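PDB 3LYE: oxaloacetate acetyl hydrolase from Cryphonectria parasitica, which belongs to a TIM-barrel family of enzymes, the phosphoenolpyruvate phosphomutase group, and binds calcium ions in this crystal. Local coordinates for residues Val147-Ala152 and Leu165-Asp170; Asp24-Cys29 and Ile231-Ala236; Glu179-Leu184 and Ala207-Ala212. All blocks are in the same frame, centred on the assembly; numbering follows the deposited sequence.

Contact 1: residues Val147-Ala152 and Leu165-Asp170; sequences VRIRAA and LIARTD
L165 and A152 meet through methyl groups, each CB pointing at the opposite segment. CD2 and CD1 of L165 lie 3.8 and 4.0 Å from CB of A152. The alanine methyl thus sits against both branches of the fork. CG of L165 is anti to its backbone N (chi1 -178°), sending the fork toward the helix. One turn back on the helix, I149 arrives differently. Its CB does not point at the strand, but the end of its longer branch comes nearer. CG1 lies beside the backbone N (chi1 -60°), and CD1 ends 4.0 Å from CB of A167. The shorter branch turns to the leucine, with CG2 of I149 4.3 Å from CD2 of L165. No hydrogen bond crosses, and what meets between the segments is apolar and buried. Segment 147-152 of helix 142-158 runs antiparallel to segment 165-169 of strand 164-169 (177°), the segment axes coming within 10.2 Å. Strand 119-122, this helix and strand 164-169 form a beta-alpha-beta crossover of the TIM barrel, and L122 of the first strand touches I149 and A152. V105 and V109 of helix 102-114 reach A152, and A187 of helix 177-189 packs on A167.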
ATOM      1  N   VAL A 147     -16.558 -24.045   7.034  1.00 12.48           N
ATOM      2  CA  VAL A 147     -15.576 -24.030   5.947  1.00 12.23           C
ATOM      3  C   VAL A 147     -14.554 -22.914   6.307  1.00 12.47           C
ATOM      4  O   VAL A 147     -13.346 -23.086   6.150  1.00 13.07           O
ATOM      5  CB  VAL A 147     -16.230 -23.746   4.575  1.00 14.62           C
ATOM      6  CG1 VAL A 147     -15.176 -23.413   3.548  1.00 14.22           C
ATOM      7  CG2 VAL A 147     -17.012 -24.944   4.124  1.00 15.28           C
ATOM      8  N   ARG A 148     -15.050 -21.761   6.758  1.00 11.43           N
ATOM      9  CA  ARG A 148     -14.159 -20.661   7.134  1.00 12.20           C
ATOM     10  C   ARG A 148     -13.285 -21.060   8.321  1.00 11.00           C
ATOM     11  O   ARG A 148     -12.050 -20.886   8.297  1.00 11.02           O
ATOM     12  CB  ARG A 148     -14.976 -19.354   7.420  1.00 12.67           C
ATOM     13  CG  ARG A 148     -15.941 -19.078   6.207  1.00 16.65           C
ATOM     14  CD  ARG A 148     -16.337 -17.742   5.610  1.00 26.01           C
ATOM     15  NE  ARG A 148     -17.303 -17.140   6.419  1.00 22.92           N
ATOM     16  CZ  ARG A 148     -18.273 -16.226   6.181  1.00 18.54           C
ATOM     17  NH1 ARG A 148     -18.836 -15.856   5.000  1.00 18.47           N
ATOM     18  NH2 ARG A 148     -18.809 -15.793   7.288  1.00 17.78           N
ATOM     19  N   ILE A 149     -13.888 -21.635   9.355  1.00 10.94           N
ATOM     20  CA  ILE A 149     -13.120 -22.010  10.522  1.00 10.34           C
ATOM     21  C   ILE A 149     -12.052 -23.051  10.147  1.00 10.03           C
ATOM     22  O   ILE A 149     -10.897 -22.939  10.544  1.00 10.26           O
ATOM     23  CB  ILE A 149     -14.021 -22.532  11.648  1.00 10.89           C
ATOM     24  CG1 ILE A 149     -15.036 -21.466  12.102  1.00 11.69           C
ATOM     25  CG2 ILE A 149     -13.192 -22.988  12.815  1.00 11.25           C
ATOM     26  CD1 ILE A 149     -14.414 -20.234  12.684  1.00 12.97           C
ATOM     27  N   ARG A 150     -12.443 -24.046   9.371  1.00 10.41           N
ATOM     28  CA  ARG A 150     -11.539 -25.103   8.948  1.00 11.35           C
ATOM     29  C   ARG A 150     -10.341 -24.560   8.208  1.00 11.63           C
ATOM     30  O   ARG A 150      -9.212 -24.986   8.437  1.00 11.44           O
ATOM     31  CB  ARG A 150     -12.326 -26.073   8.023  1.00 14.04           C
ATOM     32  CG  ARG A 150     -11.836 -27.440   7.818  1.00 19.82           C
ATOM     33  CD  ARG A 150     -12.905 -28.318   7.131  1.00 17.40           C
ATOM     34  NE  ARG A 150     -14.075 -28.562   7.972  1.00 17.79           N
ATOM     35  CZ  ARG A 150     -15.338 -28.301   7.642  1.00 17.41           C
ATOM     36  NH1 ARG A 150     -15.661 -27.784   6.476  1.00 15.93           N
ATOM     37  NH2 ARG A 150     -16.300 -28.567   8.504  1.00 19.88           N
ATOM     38  N   ALA A 151     -10.593 -23.647   7.280  1.00 10.32           N
ATOM     39  CA  ALA A 151      -9.504 -23.051   6.518  1.00  9.99           C
ATOM     40  C   ALA A 151      -8.518 -22.315   7.428  1.00  9.79           C
ATOM     41  O   ALA A 151      -7.308 -22.408   7.277  1.00 10.32           O
ATOM     42  CB  ALA A 151     -10.048 -22.132   5.431  1.00  9.90           C
ATOM     43  N   ALA A 152      -9.056 -21.561   8.374  1.00  8.78           N
ATOM     44  CA  ALA A 152      -8.257 -20.809   9.309  1.00  8.65           C
ATOM     45  C   ALA A 152      -7.408 -21.701  10.211  1.00  8.43           C
ATOM     46  O   ALA A 152      -6.201 -21.467  10.361  1.00  9.48           O
ATOM     47  CB  ALA A 152      -9.143 -19.885  10.121  1.00  9.43           C
ATOM     48  N   LEU A 165      -7.264 -18.403  17.414  1.00  8.90           N
ATOM     49  CA  LEU A 165      -8.393 -18.209  16.555  1.00  8.54           C
ATOM     50  C   LEU A 165      -9.663 -18.148  17.372  1.00 10.01           C
ATOM     51  O   LEU A 165      -9.990 -19.092  18.099  1.00 10.71           O
ATOM     52  CB  LEU A 165      -8.488 -19.334  15.513  1.00 10.12           C
ATOM     53  CG  LEU A 165      -9.675 -19.119  14.536  1.00 12.84           C
ATOM     54  CD1 LEU A 165      -9.407 -17.931  13.567  1.00 12.44           C
ATOM     55  CD2 LEU A 165      -9.949 -20.392  13.783  1.00 14.80           C
ATOM     56  N   ILE A 166     -10.367 -17.032  17.265  1.00  8.79           N
ATOM     57  CA  ILE A 166     -11.612 -16.797  17.952  1.00  8.94           C
ATOM     58  C   ILE A 166     -12.735 -16.949  16.966  1.00  9.51           C
ATOM     59  O   ILE A 166     -12.792 -16.272  15.932  1.00 10.70           O
ATOM     60  CB  ILE A 166     -11.651 -15.373  18.557  1.00  9.70           C
ATOM     61  CG1 ILE A 166     -10.523 -15.172  19.567  1.00  9.96           C
ATOM     62  CG2 ILE A 166     -13.044 -15.064  19.164  1.00 11.62           C
ATOM     63  CD1 ILE A 166      -9.826 -13.794  19.428  1.00 11.00           C
ATOM     64  N   ALA A 167     -13.631 -17.891  17.269  1.00 10.07           N
ATOM     65  CA  ALA A 167     -14.794 -18.154  16.446  1.00 10.91           C
ATOM     66  C   ALA A 167     -15.925 -17.267  16.908  1.00 11.33           C
ATOM     67  O   ALA A 167     -16.430 -17.439  18.010  1.00 12.66           O
ATOM     68  CB  ALA A 167     -15.219 -19.625  16.533  1.00 10.71           C
ATOM     69  N   ARG A 168     -16.325 -16.343  16.056  1.00 12.07           N
ATOM     70  CA  ARG A 168     -17.422 -15.423  16.351  1.00 13.43           C
ATOM     71  C   ARG A 168     -18.694 -15.823  15.617  1.00 13.67           C
ATOM     72  O   ARG A 168     -18.638 -16.208  14.449  1.00 14.98           O
ATOM     73  CB  ARG A 168     -17.047 -14.001  15.887  1.00 12.18           C
ATOM     74  CG  ARG A 168     -18.224 -13.021  15.838  1.00 13.72           C
ATOM     75  CD  ARG A 168     -17.746 -11.621  15.585  1.00 14.57           C
ATOM     76  NE  ARG A 168     -18.833 -10.804  15.090  1.00 15.95           N
ATOM     77  CZ  ARG A 168     -18.775  -9.486  14.975  1.00 17.67           C
ATOM     78  NH1 ARG A 168     -17.699  -8.829  15.374  1.00 18.84           N
ATOM     79  NH2 ARG A 168     -19.804  -8.816  14.481  1.00 20.18           N
ATOM     80  N   THR A 169     -19.822 -15.737  16.323  1.00 14.33           N
ATOM     81  CA  THR A 169     -21.104 -16.019  15.727  1.00 15.46           C
ATOM     82  C   THR A 169     -21.979 -14.793  15.962  1.00 17.34           C
ATOM     83  O   THR A 169     -22.101 -14.273  17.075  1.00 19.29           O
ATOM     84  CB  THR A 169     -21.833 -17.306  16.189  1.00 16.76           C
ATOM     85  OG1 THR A 169     -23.093 -17.390  15.509  1.00 18.63           O
ATOM     86  CG2 THR A 169     -22.083 -17.344  17.641  1.00 16.20           C
ATOM     87  N   ASP A 170     -22.593 -14.381  14.873  1.00 18.19           N
ATOM     88  CA  ASP A 170     -23.503 -13.254  14.828  1.00 17.91           C
ATOM     89  C   ASP A 170     -24.927 -13.781  14.637  1.00 19.34           C
ATOM     90  O   ASP A 170     -25.814 -13.028  14.266  1.00 22.61           O
ATOM     91  CB  ASP A 170     -23.152 -12.393  13.627  1.00 17.87           C
ATOM     92  CG  ASP A 170     -21.958 -11.521  13.883  1.00 21.97           C
ATOM     93  OD1 ASP A 170     -22.116 -10.556  14.644  1.00 23.84           O
ATOM     94  OD2 ASP A 170     -20.876 -11.794  13.337  1.00 21.46           O
TER

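Contact 2: residues Asp24-Cys29 and Ile231-Ala236; sequences DELIVC and ITVEEA
A barrel strand meets the start of a barrel helix here: L26, just before strand 27-32, and V28, on it, pack on V233 and A236 of helix 233-239. The first turn of that helix is fixed by a capping box. E235 N donates to T232 OG1 at 3.1 Å, and T232 N donates to E235 OE1 at 2.9 Å. The second bond is nearly straight (169°) but meets the carboxylate on its anti side, out of its plane. V233 follows the cap and turns CG1 to the strand. CG1 of V233 meets CG2 of V28 tip to tip at 3.9 Å. The side chain of L26 passes V233 obliquely, with its CD2 4.0 Å from CG1 of V233. CD2 of L26 sits against the first turn, 3.5 Å from the carbonyl O of V233 and 4.0 Å from CB of A236. F246 of strand 243-247 touches both V28 and V233, and M244 touches A236. K203 forms a salt bridge with E235 OE2. Strand 27-32 pairs with strand 243-247, the first and last of the barrel, and a helix packed over them is as expected of a TIM-barrel (beta/alpha)8 fold.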
ATOM      1  N   ASP A  24      -5.689 -17.602  34.726  1.00 28.70           N
ATOM      2  CA  ASP A  24      -7.149 -17.560  34.769  1.00 28.67           C
ATOM      3  C   ASP A  24      -7.600 -16.092  34.717  1.00 27.60           C
ATOM      4  O   ASP A  24      -8.756 -15.759  34.995  1.00 29.13           O
ATOM      5  CB  ASP A  24      -7.646 -18.227  36.033  1.00 32.78           C
ATOM      6  CG  ASP A  24      -7.218 -19.644  36.097  1.00 36.69           C
ATOM      7  OD1 ASP A  24      -7.445 -20.358  35.095  1.00 38.05           O
ATOM      8  OD2 ASP A  24      -6.640 -20.037  37.133  1.00 39.82           O
ATOM      9  N   GLU A  25      -6.697 -15.214  34.318  1.00 25.43           N
ATOM     10  CA  GLU A  25      -7.076 -13.820  34.278  1.00 26.72           C
ATOM     11  C   GLU A  25      -7.943 -13.444  33.109  1.00 22.04           C
ATOM     12  O   GLU A  25      -8.016 -14.146  32.111  1.00 20.58           O
ATOM     13  CB  GLU A  25      -5.859 -12.874  34.330  1.00 33.91           C
ATOM     14  CG  GLU A  25      -4.591 -13.263  33.575  1.00 39.89           C
ATOM     15  CD  GLU A  25      -3.413 -12.359  33.943  1.00 46.12           C
ATOM     16  OE1 GLU A  25      -2.329 -12.884  34.298  1.00 48.52           O
ATOM     17  OE2 GLU A  25      -3.575 -11.120  33.889  1.00 47.74           O
ATOM     18  N   LEU A  26      -8.703 -12.379  33.314  1.00 21.01           N
ATOM     19  CA  LEU A  26      -9.569 -11.850  32.257  1.00 18.17           C
ATOM     20  C   LEU A  26      -8.605 -10.948  31.492  1.00 18.81           C
ATOM     21  O   LEU A  26      -8.090  -9.983  32.035  1.00 19.54           O
ATOM     22  CB  LEU A  26     -10.740 -11.032  32.808  1.00 18.09           C
ATOM     23  CG  LEU A  26     -11.550 -10.349  31.697  1.00 17.19           C
ATOM     24  CD1 LEU A  26     -12.115 -11.383  30.748  1.00 16.97           C
ATOM     25  CD2 LEU A  26     -12.630  -9.490  32.264  1.00 18.82           C
ATOM     26  N   ILE A  27      -8.392 -11.244  30.220  1.00 16.73           N
ATOM     27  CA  ILE A  27      -7.464 -10.469  29.379  1.00 15.54           C
ATOM     28  C   ILE A  27      -8.237  -9.285  28.804  1.00 14.35           C
ATOM     29  O   ILE A  27      -9.092  -9.479  27.951  1.00 16.50           O
ATOM     30  CB  ILE A  27      -6.833 -11.388  28.319  1.00 15.43           C
ATOM     31  CG1 ILE A  27      -6.127 -12.594  28.965  1.00 16.76           C
ATOM     32  CG2 ILE A  27      -5.848 -10.615  27.447  1.00 16.57           C
ATOM     33  CD1 ILE A  27      -5.937 -13.753  28.000  1.00 18.02           C
ATOM     34  N   VAL A  28      -7.918  -8.074  29.276  1.00 14.09           N
ATOM     35  CA  VAL A  28      -8.589  -6.848  28.893  1.00 13.56           C
ATOM     36  C   VAL A  28      -7.861  -6.215  27.722  1.00 12.84           C
ATOM     37  O   VAL A  28      -6.705  -5.829  27.820  1.00 13.63           O
ATOM     38  CB  VAL A  28      -8.648  -5.919  30.124  1.00 14.99           C
ATOM     39  CG1 VAL A  28      -9.112  -4.534  29.768  1.00 13.66           C
ATOM     40  CG2 VAL A  28      -9.515  -6.538  31.230  1.00 16.27           C
ATOM     41  N   CYS A  29      -8.595  -6.046  26.629  1.00 10.31           N
ATOM     42  CA  CYS A  29      -8.043  -5.502  25.400  1.00 10.35           C
ATOM     43  C   CYS A  29      -8.773  -4.302  24.883  1.00  9.70           C
ATOM     44  O   CYS A  29      -9.844  -4.434  24.311  1.00 11.79           O
ATOM     45  CB  CYS A  29      -8.123  -6.597  24.315  1.00 12.13           C
ATOM     46  SG  CYS A  29      -7.461  -8.225  24.749  1.00 13.41           S
ATOM     47  N   ILE A 231     -21.515  -4.209  30.888  1.00 23.26           N
ATOM     48  CA  ILE A 231     -20.927  -5.230  31.734  1.00 21.96           C
ATOM     49  C   ILE A 231     -19.534  -4.706  32.119  1.00 21.99           C
ATOM     50  O   ILE A 231     -18.748  -4.331  31.254  1.00 21.18           O
ATOM     51  CB  ILE A 231     -20.802  -6.584  31.016  1.00 22.78           C
ATOM     52  CG1 ILE A 231     -22.196  -7.113  30.652  1.00 22.11           C
ATOM     53  CG2 ILE A 231     -20.070  -7.564  31.903  1.00 23.02           C
ATOM     54  CD1 ILE A 231     -22.239  -8.355  29.794  1.00 23.37           C
ATOM     55  N   THR A 232     -19.246  -4.603  33.414  1.00 22.35           N
ATOM     56  CA  THR A 232     -17.930  -4.116  33.817  1.00 21.66           C
ATOM     57  C   THR A 232     -16.898  -5.228  33.734  1.00 21.91           C
ATOM     58  O   THR A 232     -17.232  -6.393  33.581  1.00 22.22           O
ATOM     59  CB  THR A 232     -17.911  -3.598  35.263  1.00 23.45           C
ATOM     60  OG1 THR A 232     -18.112  -4.697  36.163  1.00 26.30           O
ATOM     61  CG2 THR A 232     -19.022  -2.586  35.496  1.00 23.19           C
ATOM     62  N   VAL A 233     -15.629  -4.844  33.823  1.00 20.61           N
ATOM     63  CA  VAL A 233     -14.549  -5.811  33.776  1.00 19.24           C
ATOM     64  C   VAL A 233     -14.723  -6.792  34.951  1.00 21.82           C
ATOM     65  O   VAL A 233     -14.621  -7.999  34.772  1.00 23.17           O
ATOM     66  CB  VAL A 233     -13.200  -5.093  33.837  1.00 17.03           C
ATOM     67  CG1 VAL A 233     -12.071  -6.048  34.199  1.00 18.08           C
ATOM     68  CG2 VAL A 233     -12.929  -4.348  32.514  1.00 16.23           C
ATOM     69  N   GLU A 234     -15.020  -6.281  36.144  1.00 24.58           N
ATOM     70  CA  GLU A 234     -15.200  -7.168  37.297  1.00 27.99           C
ATOM     71  C   GLU A 234     -16.334  -8.149  37.076  1.00 29.70           C
ATOM     72  O   GLU A 234     -16.216  -9.311  37.441  1.00 31.72           O
ATOM     73  CB  GLU A 234     -15.473  -6.346  38.547  1.00 31.78           C
ATOM     74  CG  GLU A 234     -14.245  -5.617  39.036  1.00 37.79           C
ATOM     75  CD  GLU A 234     -14.483  -4.888  40.352  1.00 46.27           C
ATOM     76  OE1 GLU A 234     -15.479  -5.206  41.053  1.00 49.84           O
ATOM     77  OE2 GLU A 234     -13.672  -3.994  40.683  1.00 50.18           O
ATOM     78  N   GLU A 235     -17.442  -7.679  36.518  1.00 29.79           N
ATOM     79  CA  GLU A 235     -18.584  -8.538  36.249  1.00 29.33           C
ATOM     80  C   GLU A 235     -18.258  -9.618  35.208  1.00 29.63           C
ATOM     81  O   GLU A 235     -18.633 -10.785  35.376  1.00 30.13           O
ATOM     82  CB  GLU A 235     -19.778  -7.715  35.772  1.00 30.66           C
ATOM     83  CG  GLU A 235     -20.460  -6.900  36.873  1.00 33.48           C
ATOM     84  CD  GLU A 235     -21.507  -5.950  36.339  1.00 37.88           C
ATOM     85  OE1 GLU A 235     -21.407  -5.531  35.172  1.00 36.06           O
ATOM     86  OE2 GLU A 235     -22.429  -5.593  37.102  1.00 41.46           O
ATOM     87  N   ALA A 236     -17.584  -9.235  34.126  1.00 25.57           N
ATOM     88  CA  ALA A 236     -17.232 -10.203  33.089  1.00 24.59           C
ATOM     89  C   ALA A 236     -16.313 -11.271  33.659  1.00 24.97           C
ATOM     90  O   ALA A 236     -16.429 -12.433  33.333  1.00 25.49           O
ATOM     91  CB  ALA A 236     -16.613  -9.505  31.882  1.00 23.36           C
TER

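Contact 3: residues Glu179-Leu184 and Ala207-Ala212; sequences ECIERL and AAAVAA
I181 joins two neighbouring outer helices of the TIM barrel, 177-189 and 203-213. Strand 194-197 lies between them in the chain. The CB of I181 points at the helix of A207-A212, and the CA of A209 is the nearest there, 7.1 Å from the CA of I181. From CB the side chain divides. CG2 of I181, anti to the backbone N, reaches CB of A212 at 4.2 Å. CG1 is anti to the carbonyl carbon (chi1 -63°) and carries the chain on to CD1. CD1 of I181 lies 4.2 Å from CB of A209 and 4.2 Å from the CA of the same residue. It lies just as far, 4.2 Å, from CB of A212, which is three residues on. Both branches thus meet A212, while CD1 alone also reaches A209. The isoleucine fork, not just its tip, lies against the turn A209-A212. Both partners are alanines, and no hydrogen bond crosses. L197 of strand 194-197 touches I181 and A209 from the sheet side. Y177 packs on A209 and A212, and R185 donates to the carbonyl O of A212. The 179-184 helix also carries a charged pair. E179 and R183 are one turn apart and form a salt bridge. R183 also pairs with D124, and E179 with R142, so the charges are shared with other parts of the chain. In the E179-R183 bridge, R183 NE donates to E179 OE1 at 2.8 Å. The bond is fairly straight (164°), uses the anti lone pair of the oxygen, and lies in the guanidinium plane.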
ATOM      1  N   GLU A 179     -28.824 -21.890  18.592  1.00 23.05           N
ATOM      2  CA  GLU A 179     -28.060 -21.972  17.353  1.00 22.99           C
ATOM      3  C   GLU A 179     -26.642 -21.444  17.584  1.00 22.33           C
ATOM      4  O   GLU A 179     -25.687 -22.037  17.102  1.00 23.94           O
ATOM      5  CB  GLU A 179     -28.739 -21.179  16.246  1.00 24.69           C
ATOM      6  CG  GLU A 179     -28.003 -21.146  14.924  1.00 26.48           C
ATOM      7  CD  GLU A 179     -27.801 -22.513  14.320  1.00 32.01           C
ATOM      8  OE1 GLU A 179     -26.860 -22.709  13.533  1.00 31.76           O
ATOM      9  OE2 GLU A 179     -28.604 -23.405  14.616  1.00 35.25           O
ATOM     10  N   CYS A 180     -26.510 -20.356  18.344  1.00 20.80           N
ATOM     11  CA  CYS A 180     -25.194 -19.788  18.618  1.00 19.61           C
ATOM     12  C   CYS A 180     -24.338 -20.785  19.349  1.00 19.56           C
ATOM     13  O   CYS A 180     -23.183 -20.983  18.993  1.00 19.51           O
ATOM     14  CB  CYS A 180     -25.291 -18.529  19.476  1.00 19.73           C
ATOM     15  SG  CYS A 180     -25.903 -17.105  18.590  1.00 22.26           S
ATOM     16  N   ILE A 181     -24.902 -21.418  20.370  1.00 19.89           N
ATOM     17  CA  ILE A 181     -24.181 -22.401  21.162  1.00 20.18           C
ATOM     18  C   ILE A 181     -23.753 -23.592  20.298  1.00 19.76           C
ATOM     19  O   ILE A 181     -22.610 -24.062  20.385  1.00 19.30           O
ATOM     20  CB  ILE A 181     -25.044 -22.882  22.361  1.00 19.68           C
ATOM     21  CG1 ILE A 181     -25.345 -21.715  23.319  1.00 21.66           C
ATOM     22  CG2 ILE A 181     -24.338 -23.960  23.133  1.00 20.97           C
ATOM     23  CD1 ILE A 181     -24.108 -20.908  23.760  1.00 21.21           C
ATOM     24  N   GLU A 182     -24.642 -24.070  19.434  1.00 20.50           N
ATOM     25  CA  GLU A 182     -24.293 -25.208  18.583  1.00 21.89           C
ATOM     26  C   GLU A 182     -23.196 -24.805  17.584  1.00 20.85           C
ATOM     27  O   GLU A 182     -22.312 -25.606  17.261  1.00 20.11           O
ATOM     28  CB  GLU A 182     -25.543 -25.767  17.905  1.00 25.11           C
ATOM     29  CG  GLU A 182     -26.601 -26.255  18.923  1.00 30.11           C
ATOM     30  CD  GLU A 182     -27.776 -26.966  18.284  1.00 39.54           C
ATOM     31  OE1 GLU A 182     -27.842 -26.992  17.039  1.00 42.87           O
ATOM     32  OE2 GLU A 182     -28.635 -27.496  19.027  1.00 41.91           O
ATOM     33  N   ARG A 183     -23.239 -23.576  17.090  1.00 19.47           N
ATOM     34  CA  ARG A 183     -22.215 -23.118  16.144  1.00 18.89           C
ATOM     35  C   ARG A 183     -20.854 -23.009  16.807  1.00 17.71           C
ATOM     36  O   ARG A 183     -19.841 -23.337  16.216  1.00 17.53           O
ATOM     37  CB  ARG A 183     -22.567 -21.762  15.559  1.00 20.21           C
ATOM     38  CG  ARG A 183     -23.605 -21.853  14.517  1.00 21.70           C
ATOM     39  CD  ARG A 183     -24.026 -20.511  13.921  1.00 21.85           C
ATOM     40  NE  ARG A 183     -25.005 -20.779  12.889  1.00 21.23           N
ATOM     41  CZ  ARG A 183     -24.971 -20.350  11.634  1.00 19.67           C
ATOM     42  NH1 ARG A 183     -24.042 -19.511  11.215  1.00 18.62           N
ATOM     43  NH2 ARG A 183     -25.912 -20.738  10.789  1.00 21.11           N
ATOM     44  N   LEU A 184     -20.849 -22.544  18.042  1.00 17.62           N
ATOM     45  CA  LEU A 184     -19.624 -22.389  18.795  1.00 15.72           C
ATOM     46  C   LEU A 184     -19.058 -23.769  19.120  1.00 14.83           C
ATOM     47  O   LEU A 184     -17.860 -23.989  19.005  1.00 15.62           O
ATOM     48  CB  LEU A 184     -19.845 -21.548  20.036  1.00 16.21           C
ATOM     49  CG  LEU A 184     -20.090 -20.061  19.750  1.00 16.63           C
ATOM     50  CD1 LEU A 184     -20.432 -19.374  21.090  1.00 19.13           C
ATOM     51  CD2 LEU A 184     -18.921 -19.390  19.077  1.00 17.13           C
ATOM     52  N   ALA A 207     -23.687 -14.904  30.975  1.00 28.77           N
ATOM     53  CA  ALA A 207     -23.170 -15.882  31.929  1.00 29.70           C
ATOM     54  C   ALA A 207     -23.525 -17.309  31.546  1.00 31.59           C
ATOM     55  O   ALA A 207     -22.761 -18.253  31.809  1.00 32.41           O
ATOM     56  CB  ALA A 207     -23.682 -15.584  33.330  1.00 29.25           C
ATOM     57  N   ALA A 208     -24.679 -17.457  30.903  1.00 31.58           N
ATOM     58  CA  ALA A 208     -25.151 -18.768  30.480  1.00 29.48           C
ATOM     59  C   ALA A 208     -24.343 -19.299  29.319  1.00 28.67           C
ATOM     60  O   ALA A 208     -24.094 -20.503  29.242  1.00 30.81           O
ATOM     61  CB  ALA A 208     -26.618 -18.705  30.114  1.00 30.31           C
ATOM     62  N   ALA A 209     -23.940 -18.429  28.405  1.00 26.98           N
ATOM     63  CA  ALA A 209     -23.152 -18.894  27.270  1.00 26.38           C
ATOM     64  C   ALA A 209     -21.817 -19.413  27.801  1.00 26.51           C
ATOM     65  O   ALA A 209     -21.302 -20.436  27.346  1.00 27.77           O
ATOM     66  CB  ALA A 209     -22.921 -17.776  26.278  1.00 26.19           C
ATOM     67  N   VAL A 210     -21.247 -18.695  28.765  1.00 26.22           N
ATOM     68  CA  VAL A 210     -19.979 -19.114  29.340  1.00 25.92           C
ATOM     69  C   VAL A 210     -20.140 -20.516  29.960  1.00 27.36           C
ATOM     70  O   VAL A 210     -19.302 -21.401  29.768  1.00 28.00           O
ATOM     71  CB  VAL A 210     -19.476 -18.136  30.410  1.00 25.66           C
ATOM     72  CG1 VAL A 210     -18.289 -18.757  31.128  1.00 24.14           C
ATOM     73  CG2 VAL A 210     -19.093 -16.781  29.797  1.00 25.02           C
ATOM     74  N   ALA A 211     -21.211 -20.711  30.717  1.00 28.22           N
ATOM     75  CA  ALA A 211     -21.437 -22.008  31.338  1.00 27.96           C
ATOM     76  C   ALA A 211     -21.733 -23.133  30.327  1.00 29.09           C
ATOM     77  O   ALA A 211     -21.363 -24.302  30.529  1.00 30.84           O
ATOM     78  CB  ALA A 211     -22.581 -21.908  32.336  1.00 28.47           C
ATOM     79  N   ALA A 212     -22.377 -22.790  29.220  1.00 27.85           N
ATOM     80  CA  ALA A 212     -22.718 -23.792  28.221  1.00 27.06           C
ATOM     81  C   ALA A 212     -21.513 -24.311  27.487  1.00 27.79           C
ATOM     82  O   ALA A 212     -21.506 -25.467  27.029  1.00 29.99           O
ATOM     83  CB  ALA A 212     -23.669 -23.207  27.220  1.00 27.29           C
TER

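Contacts 1 and 3 follow each other along the chain, and both lie between the two halves of contact 2, which are separated by 201 residues. Contact 2 brings an early strand to a late helix, consistent with the end of the barrel chain returning to its beginning. The centres of contacts 1 and 3 lie about 15 Å apart, those of 1 and 2 about 23 Å, and those of 2 and 3 about 18 Å. Only contacts 1 and 3 touch: A167 and T169 of strand 164-169 pack on helix 177-189 through C180, R183 and L184. Contacts 1 and 2 share the parallel sheet, while contact 3 joins helices outside it. They tie strands and outer helices at separate places round the barrel.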